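Local coordinates for protein HigA antitoxin (Streptococcus pneumoniae TIGR4, PDB 6AF4) that probably binds DNA through a helix-turn-helix domain of the XRE/Cro type and serves as the antitoxin of a HigBA toxin-antitoxin pair, at residues S34-A39 with R63-K68. Numbering follows the deposited sequence.
Sequences SELIEA and RMETGK
Within the helical core of the XRE-type helix-turn-helix domain, the C-terminal part of helix 20-40 packs against the last turn of helix 58-65, where Leu36 meets Glu65. Leu36 CA and Glu65 CA, 7.3 Å apart, are the nearest CA pair across the two segments, and both side chains set out toward the opposite segment. Leu36 CD1 lies 3.6 Å from Glu65 CB and 3.8 Å from Glu65 CG, so one methyl branch rests on the aliphatic stem of the glutamate, the two side chains passing at a slant. Glu65 starts with CG anti to its own backbone N (chi1 -168°) and stays extended through chi2 (-180°), which carries the carboxylate past the leucine; the approach to Ile37 is looser, with Ile37 CG1 4.5 Å from Glu65 OE2. No hydrogen bond joins the segments, and the buried surface is small, 152 Å² over both sides. The apolar side continues beyond the pair: Leu36 also touches Leu50 of helix 47-54 and Val79 of helix 73-82, while Met64 reaches Val76 and Val79 and packs on Ile32. The polar end of Glu65 is answered separately, by a salt bridge from OE2 to Arg40 and a hydrogen bond between OE2 and an aromatic side chain on the chain of another protein in the assembly. Chemically, then, Glu65 plays two parts: its methylenes serve as hydrocarbon packing for Leu36, and its buried carboxylate, whose negative charge Arg40 probably stabilises, ties the end of helix 58-65 both to helix 20-40 and to the partner protein.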
ATOM      1  N   SER H  34       7.972 -11.627  -3.488  1.00 57.02           N
ATOM      2  CA  SER H  34       7.552 -12.963  -3.902  1.00 59.34           C
ATOM      3  C   SER H  34       6.842 -12.950  -5.248  1.00 67.86           C
ATOM      4  O   SER H  34       7.164 -13.743  -6.133  1.00 72.05           O
ATOM      5  CB  SER H  34       6.640 -13.590  -2.849  1.00 55.92           C
ATOM      6  OG  SER H  34       7.360 -13.890  -1.668  1.00 60.33           O
ATOM      7  N   GLU H  35       5.873 -12.051  -5.392  1.00 64.80           N
ATOM      8  CA  GLU H  35       5.109 -11.941  -6.629  1.00 66.37           C
ATOM      9  C   GLU H  35       6.021 -11.672  -7.822  1.00 68.04           C
ATOM     10  O   GLU H  35       5.853 -12.267  -8.885  1.00 67.08           O
ATOM     11  CB  GLU H  35       4.053 -10.839  -6.516  1.00 55.30           C
ATOM     12  CG  GLU H  35       2.953 -11.126  -5.503  1.00 63.44           C
ATOM     13  CD  GLU H  35       2.130 -12.356  -5.851  1.00 71.86           C
ATOM     14  OE1 GLU H  35       2.086 -12.735  -7.041  1.00 73.20           O
ATOM     15  OE2 GLU H  35       1.524 -12.944  -4.929  1.00 76.64           O
ATOM     16  N   LEU H  36       6.991 -10.785  -7.634  1.00 62.18           N
ATOM     17  CA  LEU H  36       7.941 -10.457  -8.690  1.00 61.98           C
ATOM     18  C   LEU H  36       8.847 -11.641  -9.007  1.00 69.49           C
ATOM     19  O   LEU H  36       9.266 -11.826 -10.148  1.00 75.12           O
ATOM     20  CB  LEU H  36       8.777  -9.241  -8.296  1.00 54.82           C
ATOM     21  CG  LEU H  36       7.978  -7.941  -8.185  1.00 58.87           C
ATOM     22  CD1 LEU H  36       8.856  -6.801  -7.711  1.00 66.49           C
ATOM     23  CD2 LEU H  36       7.342  -7.606  -9.518  1.00 54.80           C
ATOM     24  N   ILE H  37       9.149 -12.439  -7.988  1.00 68.47           N
ATOM     25  CA  ILE H  37       9.982 -13.622  -8.162  1.00 71.69           C
ATOM     26  C   ILE H  37       9.200 -14.772  -8.798  1.00 72.79           C
ATOM     27  O   ILE H  37       9.672 -15.406  -9.743  1.00 77.87           O
ATOM     28  CB  ILE H  37      10.576 -14.085  -6.818  1.00 74.92           C
ATOM     29  CG1 ILE H  37      11.619 -13.081  -6.326  1.00 68.96           C
ATOM     30  CG2 ILE H  37      11.203 -15.465  -6.946  1.00 73.87           C
ATOM     31  CD1 ILE H  37      11.961 -13.235  -4.864  1.00 67.87           C
ATOM     32  N   GLU H  38       7.998 -15.023  -8.283  1.00 75.50           N
ATOM     33  CA  GLU H  38       7.140 -16.087  -8.801  1.00 73.55           C
ATOM     34  C   GLU H  38       6.614 -15.755 -10.195  1.00 77.60           C
ATOM     35  O   GLU H  38       6.022 -16.599 -10.862  1.00 79.83           O
ATOM     36  CB  GLU H  38       5.967 -16.348  -7.851  1.00 72.97           C
ATOM     37  CG  GLU H  38       6.375 -16.937  -6.508  1.00 82.82           C
ATOM     38  CD  GLU H  38       5.224 -17.013  -5.517  1.00 89.04           C
ATOM     39  OE1 GLU H  38       4.689 -15.949  -5.138  1.00 95.30           O
ATOM     40  OE2 GLU H  38       4.860 -18.139  -5.113  1.00 95.49           O
ATOM     41  N   ALA H  39       6.796 -14.508 -10.615  1.00 76.61           N
ATOM     42  CA  ALA H  39       6.535 -14.120 -11.994  1.00 76.80           C
ATOM     43  C   ALA H  39       7.723 -14.442 -12.904  1.00 81.88           C
ATOM     44  O   ALA H  39       7.541 -14.790 -14.071  1.00 83.79           O
ATOM     45  CB  ALA H  39       6.191 -12.639 -12.072  1.00 68.44           C
ATOM     46  N   ARG H  63      13.048  -0.598  -7.765  1.00 63.57           N
ATOM     47  CA  ARG H  63      13.066  -0.115  -6.388  1.00 66.82           C
ATOM     48  C   ARG H  63      11.897  -0.666  -5.585  1.00 64.44           C
ATOM     49  O   ARG H  63      11.954  -0.738  -4.363  1.00 70.53           O
ATOM     50  CB  ARG H  63      13.033   1.412  -6.343  1.00 60.97           C
ATOM     51  CG  ARG H  63      14.239   2.088  -6.956  1.00 68.98           C
ATOM     52  CD  ARG H  63      14.043   3.590  -6.961  1.00 79.06           C
ATOM     53  NE  ARG H  63      12.650   3.946  -6.703  1.00 80.56           N
ATOM     54  CZ  ARG H  63      11.929   4.748  -7.478  1.00 85.83           C
ATOM     55  NH1 ARG H  63      12.467   5.281  -8.567  1.00 82.48           N
ATOM     56  NH2 ARG H  63      10.667   5.014  -7.167  1.00 82.11           N
ATOM     57  N   MET H  64      10.826  -1.034  -6.272  1.00 61.16           N
ATOM     58  CA  MET H  64       9.679  -1.621  -5.599  1.00 59.44           C
ATOM     59  C   MET H  64      10.041  -3.004  -5.070  1.00 60.37           C
ATOM     60  O   MET H  64       9.505  -3.459  -4.059  1.00 53.57           O
ATOM     61  CB  MET H  64       8.487  -1.702  -6.547  1.00 61.32           C
ATOM     62  CG  MET H  64       7.263  -2.349  -5.947  1.00 55.38           C
ATOM     63  SD  MET H  64       5.965  -2.543  -7.171  1.00 55.14           S
ATOM     64  CE  MET H  64       4.782  -3.527  -6.256  1.00 57.20           C
ATOM     65  N   GLU H  65      10.955  -3.672  -5.764  1.00 65.04           N
ATOM     66  CA  GLU H  65      11.433  -4.978  -5.332  1.00 63.07           C
ATOM     67  C   GLU H  65      12.455  -4.846  -4.205  1.00 64.92           C
ATOM     68  O   GLU H  65      12.393  -5.571  -3.216  1.00 66.63           O
ATOM     69  CB  GLU H  65      12.040  -5.743  -6.506  1.00 65.16           C
ATOM     70  CG  GLU H  65      12.289  -7.206  -6.205  1.00 60.13           C
ATOM     71  CD  GLU H  65      12.889  -7.947  -7.374  1.00 62.70           C
ATOM     72  OE1 GLU H  65      12.834  -7.421  -8.505  1.00 72.61           O
ATOM     73  OE2 GLU H  65      13.422  -9.053  -7.162  1.00 69.74           O
ATOM     74  N   THR H  66      13.394  -3.918  -4.355  1.00 65.75           N
ATOM     75  CA  THR H  66      14.382  -3.690  -3.311  1.00 69.01           C
ATOM     76  C   THR H  66      13.856  -2.598  -2.392  1.00 73.68           C
ATOM     77  O   THR H  66      13.852  -1.421  -2.746  1.00 82.50           O
ATOM     78  CB  THR H  66      15.751  -3.291  -3.896  1.00 69.10           C
ATOM     79  OG1 THR H  66      15.702  -1.937  -4.363  1.00 64.50           O
ATOM     80  CG2 THR H  66      16.126  -4.218  -5.048  1.00 58.65           C
ATOM     81  N   GLY H  67      13.491  -2.991  -1.178  1.00 70.45           N
ATOM     82  CA  GLY H  67      12.553  -2.232  -0.368  1.00 77.10           C
ATOM     83  C   GLY H  67      13.068  -0.967   0.287  1.00 79.54           C
ATOM     84  O   GLY H  67      12.435  -0.447   1.208  1.00 81.79           O
ATOM     85  N   LYS H  68      14.208  -0.478  -0.189  1.00 75.66           N
ATOM     86  CA  LYS H  68      14.864   0.710   0.357  1.00 77.26           C
ATOM     87  C   LYS H  68      13.929   1.895   0.599  1.00 74.57           C
ATOM     88  O   LYS H  68      13.910   2.460   1.693  1.00 76.17           O
ATOM     89  CB  LYS H  68      15.988   1.123  -0.586  1.00 67.48           C
ATOM     90  CG  LYS H  68      16.805   2.317  -0.144  1.00 64.88           C
ATOM     91  CD  LYS H  68      18.080   2.433  -0.975  1.00 71.11           C
ATOM     92  CE  LYS H  68      17.913   1.962  -2.427  1.00 84.31           C
ATOM     93  NZ  LYS H  68      16.740   2.539  -3.159  1.00 78.99           N
TER